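Local coordinates for protein IS607 family transposase IS1535 (Mycobacterium tuberculosis, PDB 6DGB) that probably binds DNA and exchanges its strands as an IS607-family serine transposase, this chain being the C-terminal catalytic domain, at residues S9-R14 with C40-G45; V21-A26 with V66-D71; A62-V67 with G89-V94; D107-L112 with N127-A132. All blocks are in the same frame, centred on the assembly; numbering follows the deposited sequence.

Contact 1. Residues S9-R14 with C40-G45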
loop_
_atom_site.group_PDB
_atom_site.type_symbol
_atom_site.label_atom_id
_atom_site.label_comp_id
_atom_site.label_asym_id
_atom_site.label_seq_id
_atom_site.Cartn_x
_atom_site.Cartn_y
_atom_site.Cartn_z
ATOM N N SER A 9 -14.430 -3.529 -5.169
ATOM C CA SER A 9 -13.642 -4.771 -5.321
ATOM C C SER A 9 -14.133 -5.724 -6.414
ATOM O O SER A 9 -13.333 -6.166 -7.247
ATOM C CB SER A 9 -13.545 -5.527 -3.997
ATOM O OG SER A 9 -12.620 -4.917 -3.114
ATOM N N SER A 10 -15.429 -6.078 -6.374
ATOM C CA SER A 10 -16.054 -7.007 -7.313
ATOM C C SER A 10 -17.182 -6.323 -8.047
ATOM O O SER A 10 -17.854 -5.475 -7.454
ATOM C CB SER A 10 -16.601 -8.224 -6.566
ATOM O OG SER A 10 -17.546 -8.955 -7.332
ATOM N N HIS A 11 -17.465 -6.750 -9.301
ATOM C CA HIS A 11 -18.568 -6.163 -10.057
ATOM C C HIS A 11 -19.920 -6.764 -9.627
ATOM O O HIS A 11 -20.807 -7.020 -10.448
ATOM C CB HIS A 11 -18.335 -6.196 -11.572
ATOM C CG HIS A 11 -19.056 -5.092 -12.284
ATOM N ND1 HIS A 11 -18.606 -3.781 -12.231
ATOM C CD2 HIS A 11 -20.196 -5.133 -13.018
ATOM C CE1 HIS A 11 -19.472 -3.072 -12.940
ATOM N NE2 HIS A 11 -20.449 -3.841 -13.434
ATOM N N ASP A 12 -20.049 -6.969 -8.306
ATOM C CA ASP A 12 -21.225 -7.409 -7.565
ATOM C C ASP A 12 -21.646 -6.200 -6.703
ATOM O O ASP A 12 -22.841 -5.961 -6.492
ATOM C CB ASP A 12 -20.885 -8.619 -6.678
ATOM N N ARG A 13 -20.644 -5.395 -6.276
ATOM C CA ARG A 13 -20.801 -4.202 -5.439
ATOM C C ARG A 13 -21.036 -2.891 -6.221
ATOM O O ARG A 13 -20.935 -1.814 -5.628
ATOM C CB ARG A 13 -19.593 -4.065 -4.493
ATOM C CG ARG A 13 -19.646 -4.988 -3.300
ATOM C CD ARG A 13 -18.419 -4.813 -2.444
ATOM N NE ARG A 13 -18.130 -6.021 -1.681
ATOM C CZ ARG A 13 -17.258 -6.950 -2.056
ATOM N NH1 ARG A 13 -16.568 -6.808 -3.180
ATOM N NH2 ARG A 13 -17.070 -8.029 -1.309
ATOM N N ARG A 14 -21.395 -2.984 -7.517
ATOM C CA ARG A 14 -21.635 -1.856 -8.427
ATOM C C ARG A 14 -22.629 -0.774 -7.900
ATOM O O ARG A 14 -22.640 0.348 -8.427
ATOM C CB ARG A 14 -22.078 -2.378 -9.799
ATOM N N CYS A 40 -14.744 5.804 -12.082
ATOM C CA CYS A 40 -15.238 4.614 -11.403
ATOM C C CYS A 40 -14.344 3.468 -11.778
ATOM O O CYS A 40 -14.136 3.230 -12.968
ATOM C CB CYS A 40 -16.684 4.339 -11.798
ATOM S SG CYS A 40 -17.856 5.617 -11.273
ATOM N N GLU A 41 -13.840 2.738 -10.791
ATOM C CA GLU A 41 -12.962 1.614 -11.032
ATOM C C GLU A 41 -13.433 0.379 -10.266
ATOM O O GLU A 41 -13.964 0.501 -9.162
ATOM C CB GLU A 41 -11.541 2.030 -10.584
ATOM C CG GLU A 41 -10.442 0.966 -10.639
ATOM C CD GLU A 41 -9.124 1.422 -11.245
ATOM O OE1 GLU A 41 -8.463 2.299 -10.644
ATOM O OE2 GLU A 41 -8.730 0.874 -12.301
ATOM N N VAL A 42 -13.212 -0.818 -10.853
ATOM C CA VAL A 42 -13.433 -2.141 -10.234
ATOM C C VAL A 42 -12.022 -2.767 -10.118
ATOM O O VAL A 42 -11.296 -2.880 -11.117
ATOM C CB VAL A 42 -14.436 -3.064 -10.981
ATOM C CG1 VAL A 42 -15.009 -4.125 -10.039
ATOM C CG2 VAL A 42 -15.563 -2.261 -11.623
ATOM N N GLY A 43 -11.606 -3.059 -8.900
ATOM C CA GLY A 43 -10.259 -3.559 -8.671
ATOM C C GLY A 43 -9.915 -3.738 -7.211
ATOM O O GLY A 43 -10.697 -3.357 -6.336
ATOM N N SER A 44 -8.729 -4.335 -6.956
ATOM C CA SER A 44 -8.178 -4.696 -5.644
ATOM C C SER A 44 -7.860 -3.493 -4.771
ATOM O O SER A 44 -7.233 -2.544 -5.238
ATOM C CB SER A 44 -6.918 -5.542 -5.837
ATOM O OG SER A 44 -6.027 -5.537 -4.728
ATOM N N GLY A 45 -8.198 -3.577 -3.488
ATOM C CA GLY A 45 -7.870 -2.510 -2.551
ATOM C C GLY A 45 -6.398 -2.520 -2.191
ATOM O O GLY A 45 -5.935 -1.662 -1.438
#
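V42 pushes its two methyl branches against the loop S9-R14, and the snug part of the contact lies round one of them. CG1, set anti to the backbone N (chi1 -158°), sits beside the S10-H11 peptide, with V42 CG1 3.7 Å from S10 C. A compact beta-branched residue suits this place, because it fills the angle between strand end and loop. Next along, the backbones themselves meet: S9 CA gives a nearly straight CA-H...O contact to G43 O at 3.4 Å, with an angle of 169° at the hydrogen. G43 is almost fully extended, a conformation glycine adopts easily. The other branch, V42 CG2, has a single near neighbour across the contact, H11 ND1 at 3.5 Å, at the ring edge, and the two side chains cross at about a right angle on the exposed side. In serine recombinases the loop after the first strand carries the nucleophilic serine; by the family pattern S9 is probably that serine, and its OG is hydrogen-bonded to D103 OD2. The loop joins strand 3-8 to helix 14-30, while G43 follows edge strand 37-42, whose V42 also packs on V8 and whose C40 meets L17 and V21 of that helix.

Contact 2. Residues V21-A26 with V66-D71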
loop_
_atom_site.group_PDB
_atom_site.type_symbol
_atom_site.label_atom_id
_atom_site.label_comp_id
_atom_site.label_asym_id
_atom_site.label_seq_id
_atom_site.Cartn_x
_atom_site.Cartn_y
_atom_site.Cartn_z
ATOM N N VAL A 21 -20.206 7.983 -6.222
ATOM C CA VAL A 21 -20.393 9.036 -7.227
ATOM C C VAL A 21 -21.338 10.115 -6.689
ATOM O O VAL A 21 -21.056 11.298 -6.864
ATOM C CB VAL A 21 -20.877 8.446 -8.586
ATOM C CG1 VAL A 21 -21.243 9.529 -9.603
ATOM C CG2 VAL A 21 -19.832 7.516 -9.174
ATOM N N ALA A 22 -22.431 9.710 -6.010
ATOM C CA ALA A 22 -23.414 10.635 -5.445
ATOM C C ALA A 22 -22.798 11.513 -4.342
ATOM O O ALA A 22 -22.857 12.747 -4.434
ATOM C CB ALA A 22 -24.634 9.881 -4.934
ATOM N N ARG A 23 -22.156 10.883 -3.337
ATOM C CA ARG A 23 -21.493 11.624 -2.269
ATOM C C ARG A 23 -20.381 12.545 -2.852
ATOM O O ARG A 23 -20.357 13.722 -2.487
ATOM C CB ARG A 23 -21.023 10.684 -1.140
ATOM C CG ARG A 23 -20.137 11.328 -0.044
ATOM C CD ARG A 23 -20.829 12.378 0.832
ATOM N NE ARG A 23 -19.904 13.455 1.197
ATOM C CZ ARG A 23 -20.171 14.754 1.088
ATOM N NH1 ARG A 23 -21.365 15.162 0.668
ATOM N NH2 ARG A 23 -19.253 15.659 1.419
ATOM N N LEU A 24 -19.584 12.057 -3.848
ATOM C CA LEU A 24 -18.518 12.820 -4.531
ATOM C C LEU A 24 -18.976 14.048 -5.323
ATOM O O LEU A 24 -18.255 15.047 -5.351
ATOM C CB LEU A 24 -17.668 11.934 -5.438
ATOM C CG LEU A 24 -16.684 10.977 -4.749
ATOM C CD1 LEU A 24 -15.823 10.294 -5.752
ATOM C CD2 LEU A 24 -15.836 11.677 -3.732
ATOM N N THR A 25 -20.145 13.973 -5.997
ATOM C CA THR A 25 -20.665 15.117 -6.741
ATOM C C THR A 25 -21.339 16.075 -5.808
ATOM O O THR A 25 -21.357 17.269 -6.097
ATOM C CB THR A 25 -21.522 14.737 -7.937
ATOM O OG1 THR A 25 -22.236 13.542 -7.651
ATOM C CG2 THR A 25 -20.704 14.589 -9.203
ATOM N N ALA A 26 -21.854 15.578 -4.659
ATOM C CA ALA A 26 -22.445 16.445 -3.641
ATOM C C ALA A 26 -21.295 17.292 -3.091
ATOM O O ALA A 26 -21.450 18.510 -2.943
ATOM C CB ALA A 26 -23.070 15.619 -2.530
ATOM N N VAL A 66 -10.105 13.330 -5.122
ATOM C CA VAL A 66 -11.159 13.199 -4.126
ATOM C C VAL A 66 -11.693 11.757 -4.085
ATOM O O VAL A 66 -12.143 11.212 -5.103
ATOM C CB VAL A 66 -12.283 14.279 -4.325
ATOM C CG1 VAL A 66 -13.268 14.306 -3.159
ATOM C CG2 VAL A 66 -11.694 15.668 -4.546
ATOM N N VAL A 67 -11.632 11.157 -2.885
ATOM C CA VAL A 67 -12.178 9.830 -2.550
ATOM C C VAL A 67 -13.265 9.922 -1.461
ATOM O O VAL A 67 -13.241 10.869 -0.672
ATOM C CB VAL A 67 -11.089 8.815 -2.140
ATOM C CG1 VAL A 67 -10.406 8.239 -3.362
ATOM C CG2 VAL A 67 -10.099 9.410 -1.145
ATOM N N GLU A 68 -14.158 8.921 -1.361
ATOM C CA GLU A 68 -15.172 8.944 -0.312
ATOM C C GLU A 68 -14.498 8.641 1.016
ATOM O O GLU A 68 -14.581 9.458 1.929
ATOM C CB GLU A 68 -16.327 7.986 -0.601
ATOM C CG GLU A 68 -17.435 8.096 0.433
ATOM C CD GLU A 68 -18.585 7.118 0.312
ATOM O OE1 GLU A 68 -18.326 5.906 0.130
ATOM O OE2 GLU A 68 -19.746 7.551 0.499
ATOM N N HIS A 69 -13.803 7.498 1.111
ATOM C CA HIS A 69 -13.045 7.124 2.293
ATOM C C HIS A 69 -11.649 6.905 1.769
ATOM O O HIS A 69 -11.482 6.716 0.555
ATOM C CB HIS A 69 -13.564 5.814 2.930
ATOM C CG HIS A 69 -14.996 5.801 3.404
ATOM N ND1 HIS A 69 -15.646 6.956 3.838
ATOM C CD2 HIS A 69 -15.852 4.754 3.527
ATOM C CE1 HIS A 69 -16.872 6.579 4.176
ATOM N NE2 HIS A 69 -17.048 5.267 3.999
ATOM N N ARG A 70 -10.643 6.918 2.679
ATOM C CA ARG A 70 -9.217 6.678 2.393
ATOM C C ARG A 70 -8.987 5.311 1.736
ATOM O O ARG A 70 -8.276 5.242 0.735
ATOM C CB ARG A 70 -8.392 6.757 3.689
ATOM C CG ARG A 70 -7.384 7.899 3.728
ATOM C CD ARG A 70 -6.672 8.012 5.071
ATOM N NE ARG A 70 -5.607 9.019 5.043
ATOM C CZ ARG A 70 -5.810 10.333 5.120
ATOM N NH1 ARG A 70 -7.042 10.817 5.212
ATOM N NH2 ARG A 70 -4.785 11.170 5.093
ATOM N N ASP A 71 -9.626 4.236 2.273
ATOM C CA ASP A 71 -9.494 2.848 1.809
ATOM C C ASP A 71 -9.899 2.603 0.351
ATOM O O ASP A 71 -9.595 1.531 -0.183
ATOM C CB ASP A 71 -10.237 1.875 2.737
ATOM C CG ASP A 71 -11.706 2.187 2.911
ATOM O OD1 ASP A 71 -12.044 2.940 3.857
ATOM O OD2 ASP A 71 -12.524 1.653 2.122
#
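L24 reaches from helix 14-30 onto V66 at the end of strand 64-67, an instance of helix-on-sheet packing in the parallel alpha/beta fold of the resolvase catalytic domain. The two side chains run past each other in opposite directions, so they meet flank to flank: L24 CD2 lies 3.7 Å from V66 CG1. The leucine starts with CG anti to its carbonyl carbon (chi1 -73°), and this carries both methyls from a CB directed along the helix surface onto the strand. L24 CD2 continues past V66 to V67 C at 3.9 Å, while L24 CD1 lies 3.8 Å from V66 O. A leucine suits the helix here because its forked end can cover both a side chain and the backbone of the strand end; a valine suits the strand because its short branches keep the strand surface compact where L4 and W27 also touch it.

Where the strand gives way to loop, R23 and E68 are skewed against each other, with guanidinium and carboxylate planes 25° apart. Their charged ends are not paired: R23 NE is 5.9 Å from E68 OE2. E68 stretches out straight, and its other oxygen, OE1, forms a salt bridge with R19 NH1, one turn before R23 on helix 14-30. The arginine bends at chi2 and chi3, taking its head away from the loop, so it is the aliphatic base of its chain that meets the glutamate, with R23 CB 3.8 Å from E68 OE2.

Contact 3. Residues A62-V67 with G89-V94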
loop_
_atom_site.group_PDB
_atom_site.type_symbol
_atom_site.label_atom_id
_atom_site.label_comp_id
_atom_site.label_asym_id
_atom_site.label_seq_id
_atom_site.Cartn_x
_atom_site.Cartn_y
_atom_site.Cartn_z
ATOM N N ALA A 62 -3.714 16.257 -12.353
ATOM C CA ALA A 62 -4.677 15.795 -11.340
ATOM C C ALA A 62 -4.132 16.262 -9.989
ATOM O O ALA A 62 -3.488 15.493 -9.263
ATOM C CB ALA A 62 -4.821 14.273 -11.395
ATOM N N ARG A 63 -4.305 17.575 -9.713
ATOM C CA ARG A 63 -3.801 18.240 -8.509
ATOM C C ARG A 63 -4.573 17.809 -7.272
ATOM O O ARG A 63 -3.983 17.701 -6.207
ATOM C CB ARG A 63 -3.823 19.772 -8.670
ATOM C CG ARG A 63 -2.810 20.517 -7.778
ATOM C CD ARG A 63 -1.925 21.469 -8.556
ATOM N NE ARG A 63 -1.159 20.740 -9.558
ATOM C CZ ARG A 63 0.137 20.470 -9.479
ATOM N NH1 ARG A 63 0.848 20.900 -8.446
ATOM N NH2 ARG A 63 0.733 19.774 -10.437
ATOM N N VAL A 64 -5.886 17.585 -7.403
ATOM C CA VAL A 64 -6.743 17.181 -6.300
ATOM C C VAL A 64 -7.440 15.878 -6.672
ATOM O O VAL A 64 -8.053 15.774 -7.729
ATOM C CB VAL A 64 -7.699 18.342 -5.896
ATOM C CG1 VAL A 64 -8.925 17.857 -5.130
ATOM C CG2 VAL A 64 -6.957 19.380 -5.076
ATOM N N ILE A 65 -7.281 14.873 -5.827
ATOM C CA ILE A 65 -7.872 13.553 -6.002
ATOM C C ILE A 65 -8.812 13.339 -4.826
ATOM O O ILE A 65 -8.370 13.192 -3.675
ATOM C CB ILE A 65 -6.788 12.440 -6.124
ATOM C CG1 ILE A 65 -5.875 12.697 -7.360
ATOM C CG2 ILE A 65 -7.445 11.043 -6.178
ATOM C CD1 ILE A 65 -4.690 11.961 -7.404
ATOM N N VAL A 66 -10.105 13.330 -5.122
ATOM C CA VAL A 66 -11.159 13.199 -4.126
ATOM C C VAL A 66 -11.693 11.757 -4.085
ATOM O O VAL A 66 -12.143 11.212 -5.103
ATOM C CB VAL A 66 -12.283 14.279 -4.325
ATOM C CG1 VAL A 66 -13.268 14.306 -3.159
ATOM C CG2 VAL A 66 -11.694 15.668 -4.546
ATOM N N VAL A 67 -11.632 11.157 -2.885
ATOM C CA VAL A 67 -12.178 9.830 -2.550
ATOM C C VAL A 67 -13.265 9.922 -1.461
ATOM O O VAL A 67 -13.241 10.869 -0.672
ATOM C CB VAL A 67 -11.089 8.815 -2.140
ATOM C CG1 VAL A 67 -10.406 8.239 -3.362
ATOM C CG2 VAL A 67 -10.099 9.410 -1.145
ATOM N N GLY A 89 3.063 19.192 -5.162
ATOM C CA GLY A 89 1.969 20.103 -4.819
ATOM C C GLY A 89 0.573 19.601 -5.143
ATOM O O GLY A 89 -0.357 20.394 -5.362
ATOM N N ARG A 90 0.431 18.269 -5.187
ATOM C CA ARG A 90 -0.811 17.551 -5.460
ATOM C C ARG A 90 -1.275 16.904 -4.146
ATOM O O ARG A 90 -0.434 16.574 -3.287
ATOM C CB ARG A 90 -0.585 16.479 -6.547
ATOM C CG ARG A 90 -0.073 17.021 -7.887
ATOM C CD ARG A 90 0.422 15.915 -8.787
ATOM N NE ARG A 90 -0.662 15.028 -9.195
ATOM C CZ ARG A 90 -0.495 13.773 -9.597
ATOM N NH1 ARG A 90 0.727 13.243 -9.664
ATOM N NH2 ARG A 90 -1.545 13.033 -9.937
ATOM N N ARG A 91 -2.602 16.731 -3.977
ATOM C CA ARG A 91 -3.138 16.160 -2.740
ATOM C C ARG A 91 -4.376 15.274 -2.909
ATOM O O ARG A 91 -5.082 15.346 -3.911
ATOM C CB ARG A 91 -3.407 17.261 -1.685
ATOM C CG ARG A 91 -4.506 18.237 -2.042
ATOM C CD ARG A 91 -4.745 19.235 -0.929
ATOM N NE ARG A 91 -5.826 20.156 -1.279
ATOM C CZ ARG A 91 -5.659 21.262 -1.999
ATOM N NH1 ARG A 91 -4.447 21.604 -2.436
ATOM N NH2 ARG A 91 -6.698 22.033 -2.290
ATOM N N ILE A 92 -4.619 14.443 -1.881
ATOM C CA ILE A 92 -5.753 13.535 -1.755
ATOM C C ILE A 92 -6.739 14.146 -0.763
ATOM O O ILE A 92 -6.370 14.456 0.380
ATOM C CB ILE A 92 -5.273 12.125 -1.317
ATOM C CG1 ILE A 92 -4.546 11.425 -2.467
ATOM C CG2 ILE A 92 -6.427 11.261 -0.795
ATOM C CD1 ILE A 92 -3.443 10.761 -2.112
ATOM N N VAL A 93 -7.997 14.315 -1.198
ATOM C CA VAL A 93 -9.047 14.829 -0.322
ATOM C C VAL A 93 -9.972 13.652 0.052
ATOM O O VAL A 93 -10.268 12.820 -0.803
ATOM C CB VAL A 93 -9.793 16.060 -0.910
ATOM C CG1 VAL A 93 -10.794 16.617 0.087
ATOM C CG2 VAL A 93 -8.815 17.152 -1.323
ATOM N N VAL A 94 -10.344 13.540 1.343
ATOM C CA VAL A 94 -11.264 12.503 1.836
ATOM C C VAL A 94 -12.574 13.184 2.221
ATOM O O VAL A 94 -12.591 14.033 3.112
ATOM C CB VAL A 94 -10.668 11.654 2.983
ATOM C CG1 VAL A 94 -11.625 10.539 3.379
ATOM C CG2 VAL A 94 -9.322 11.067 2.570
#
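The beta-alpha-beta unit of strand 64-67, helix 78-86 and strand 91-94 closes where V64-V67 pairs in parallel with R91-V94. Four backbone hydrogen bonds join the two segments: R91 N to R63 O, I65 N to R91 O, V93 N to I65 O and V67 N to V93 O. V64, V66, R91 and V93 share one face of the sheet, where V66 CG2 lies 4.1 Å from V93 CB; I65, I92, V67 and V94 share the other, with V67 CG2 4.1 Å from I92 CG2. Beta-branched residues suit both, since their branching agrees with an extended backbone. R90, bent at chi3 (66°), grips A62 O side-on with two nitrogens, NE at 2.9 Å and NH2 at 3.2 Å; the oxygen lies in the guanidinium plane, while NE stands above the carbonyl plane. Its third nitrogen, NH1, bonds to L57 O, fixing the group's rotation. The exposed R91 lays its flat guanidinium over a methyl of the partly exposed V64, with CZ 3.8 Å from V64 CG2. R90 also packs on A87 of the second subunit. Parallel pairing with a helical connection, here at the 91-94 edge of a 2-1-3-4 sheet, is typical of the resolvase catalytic fold.

Contact 4. Residues D107-L112 with N127-A132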
loop_
_atom_site.group_PDB
_atom_site.type_symbol
_atom_site.label_atom_id
_atom_site.label_comp_id
_atom_site.label_asym_id
_atom_site.label_seq_id
_atom_site.Cartn_x
_atom_site.Cartn_y
_atom_site.Cartn_z
ATOM N N ASP A 107 -10.890 -8.623 1.129
ATOM C CA ASP A 107 -9.510 -8.125 1.091
ATOM C C ASP A 107 -8.623 -8.959 2.014
ATOM O O ASP A 107 -7.431 -9.092 1.743
ATOM C CB ASP A 107 -9.421 -6.600 1.375
ATOM C CG ASP A 107 -9.715 -5.682 0.176
ATOM O OD1 ASP A 107 -10.134 -6.194 -0.899
ATOM O OD2 ASP A 107 -9.552 -4.463 0.312
ATOM N N MET A 108 -9.218 -9.575 3.062
ATOM C CA MET A 108 -8.546 -10.464 4.026
ATOM C C MET A 108 -8.159 -11.769 3.294
ATOM O O MET A 108 -7.075 -12.312 3.513
ATOM C CB MET A 108 -9.492 -10.764 5.203
ATOM C CG MET A 108 -8.809 -10.926 6.544
ATOM S SD MET A 108 -9.854 -10.455 7.979
ATOM C CE MET A 108 -10.953 -11.879 8.101
ATOM N N ILE A 109 -9.046 -12.238 2.387
ATOM C CA ILE A 109 -8.826 -13.433 1.569
ATOM C C ILE A 109 -7.759 -13.165 0.498
ATOM O O ILE A 109 -6.840 -13.969 0.406
ATOM C CB ILE A 109 -10.149 -14.021 0.999
ATOM C CG1 ILE A 109 -11.112 -14.398 2.151
ATOM C CG2 ILE A 109 -9.877 -15.236 0.089
ATOM C CD1 ILE A 109 -12.527 -14.557 1.795
ATOM N N GLU A 110 -7.846 -12.065 -0.295
ATOM C CA GLU A 110 -6.834 -11.794 -1.333
ATOM C C GLU A 110 -5.428 -11.552 -0.746
ATOM O O GLU A 110 -4.446 -11.911 -1.398
ATOM C CB GLU A 110 -7.241 -10.693 -2.333
ATOM C CG GLU A 110 -7.196 -9.253 -1.828
ATOM C CD GLU A 110 -8.032 -8.238 -2.600
ATOM O OE1 GLU A 110 -9.263 -8.440 -2.731
ATOM O OE2 GLU A 110 -7.465 -7.202 -3.015
ATOM N N VAL A 111 -5.336 -11.040 0.506
ATOM C CA VAL A 111 -4.073 -10.833 1.232
ATOM C C VAL A 111 -3.485 -12.189 1.606
ATOM O O VAL A 111 -2.332 -12.470 1.268
ATOM C CB VAL A 111 -4.252 -9.914 2.486
ATOM C CG1 VAL A 111 -3.154 -10.132 3.525
ATOM C CG2 VAL A 111 -4.305 -8.449 2.095
ATOM N N LEU A 112 -4.261 -12.999 2.338
ATOM C CA LEU A 112 -3.860 -14.317 2.785
ATOM C C LEU A 112 -3.550 -15.246 1.621
ATOM O O LEU A 112 -2.594 -16.002 1.741
ATOM C CB LEU A 112 -4.924 -14.931 3.697
ATOM C CG LEU A 112 -4.864 -14.571 5.170
ATOM C CD1 LEU A 112 -6.262 -14.623 5.791
ATOM C CD2 LEU A 112 -3.878 -15.494 5.923
ATOM N N ASN A 127 -7.590 -21.837 -0.864
ATOM C CA ASN A 127 -8.254 -22.743 0.063
ATOM C C ASN A 127 -7.675 -22.584 1.481
ATOM O O ASN A 127 -8.444 -22.599 2.436
ATOM C CB ASN A 127 -8.171 -24.181 -0.437
ATOM C CG ASN A 127 -8.981 -24.437 -1.697
ATOM O OD1 ASN A 127 -10.031 -23.810 -1.956
ATOM N ND2 ASN A 127 -8.519 -25.392 -2.492
ATOM N N ARG A 128 -6.342 -22.344 1.602
ATOM C CA ARG A 128 -5.618 -22.078 2.855
ATOM C C ARG A 128 -6.162 -20.773 3.439
ATOM O O ARG A 128 -6.631 -20.780 4.570
ATOM C CB ARG A 128 -4.100 -21.920 2.614
ATOM C CG ARG A 128 -3.367 -23.157 2.148
ATOM C CD ARG A 128 -1.928 -22.799 1.833
ATOM N NE ARG A 128 -1.158 -23.966 1.416
ATOM C CZ ARG A 128 -0.446 -24.726 2.246
ATOM N NH1 ARG A 128 -0.399 -24.442 3.543
ATOM N NH2 ARG A 128 0.237 -25.767 1.785
ATOM N N ALA A 129 -6.134 -19.670 2.655
ATOM C CA ALA A 129 -6.673 -18.357 3.008
ATOM C C ALA A 129 -8.135 -18.434 3.481
ATOM O O ALA A 129 -8.514 -17.687 4.382
ATOM C CB ALA A 129 -6.586 -17.432 1.811
ATOM N N MET A 130 -8.951 -19.323 2.870
ATOM C CA MET A 130 -10.374 -19.517 3.193
ATOM C C MET A 130 -10.586 -20.140 4.572
ATOM O O MET A 130 -11.477 -19.704 5.294
ATOM C CB MET A 130 -11.071 -20.374 2.129
ATOM C CG MET A 130 -11.167 -19.729 0.754
ATOM S SD MET A 130 -12.058 -18.176 0.667
ATOM C CE MET A 130 -13.753 -18.753 0.917
ATOM N N ARG A 131 -9.793 -21.169 4.921
ATOM C CA ARG A 131 -9.855 -21.838 6.226
ATOM C C ARG A 131 -9.332 -20.880 7.307
ATOM O O ARG A 131 -9.777 -20.938 8.456
ATOM C CB ARG A 131 -8.990 -23.101 6.251
ATOM C CG ARG A 131 -9.402 -24.236 5.317
ATOM C CD ARG A 131 -8.374 -25.375 5.275
ATOM N NE ARG A 131 -6.990 -24.891 5.387
ATOM C CZ ARG A 131 -5.938 -25.376 4.726
ATOM N NH1 ARG A 131 -6.093 -26.353 3.838
ATOM N NH2 ARG A 131 -4.728 -24.860 4.924
ATOM N N ALA A 132 -8.365 -20.014 6.933
ATOM C CA ALA A 132 -7.741 -19.019 7.805
ATOM C C ALA A 132 -8.709 -17.909 8.173
ATOM O O ALA A 132 -8.840 -17.635 9.366
ATOM C CB ALA A 132 -6.497 -18.434 7.155
#
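L112 overlaps A129 methylene to methyl, with L112 CB 3.5 Å from A129 CB, at the point where helices 104-120 and 125-135 come nearest within these segments. Farther out, the leucine fork straddles the next turn: L112 CD1 and CD2 are equally near A132, each 4.1 Å from A132 CB. Alanines suit both places, since their small side chains let the helices approach closely, the short axes passing 8.5 Å apart at 134°, an antiparallel but strongly inclined crossing. A129 also lies against the preceding turn of the first helix, its CB 3.7 Å from I109 O.

The other flank belongs to I109 and M130. M130 starts from a CB directed away from the partner helix, yet the bend at chi2 (-60°) brings the sulfur back onto the isoleucine. The sulfur touches both ends of that side chain, with M130 SD 3.7 Å from I109 CG2 and 3.8 Å from I109 CD1. A flexible, unbranched methionine can make this return from an exposed position, whereas branched I109 offers a broad surface to receive it. No hydrogen bond crosses the contact, which is apolar packing.

V133 of helix 125-135 adds to the seam by touching M108, I109 and L112. Beyond it lies the dimer: L112 and V111 pack on their counterparts in the second subunit, and R131 of helix 125-135 hydrogen-bonds through NH2 to E135 O of that subunit, so both helices face the dimer partner.

Contacts 2 and 3 share V66 and V67 and have centres 11 Å apart: the same strand end receives a helix in one and its neighbouring strand in the other. Contact 1 lies at the far edge of the sheet, 15 Å from contact 2 between centres, yet touches it where C40 SG meets V21 CG2 at 3.5 Å. It also reaches contact 4 through a probable hydrogen bond, S44 OG to E110 OE2 at 2.8 Å. R7 bonds to G43 O of contact 1 and D71 O of contact 2, tying both to the region where serine recombinases hold their active site. Contacts 3 and 4, about 32 Å apart between centres, lie on opposite sides of the chain's centre.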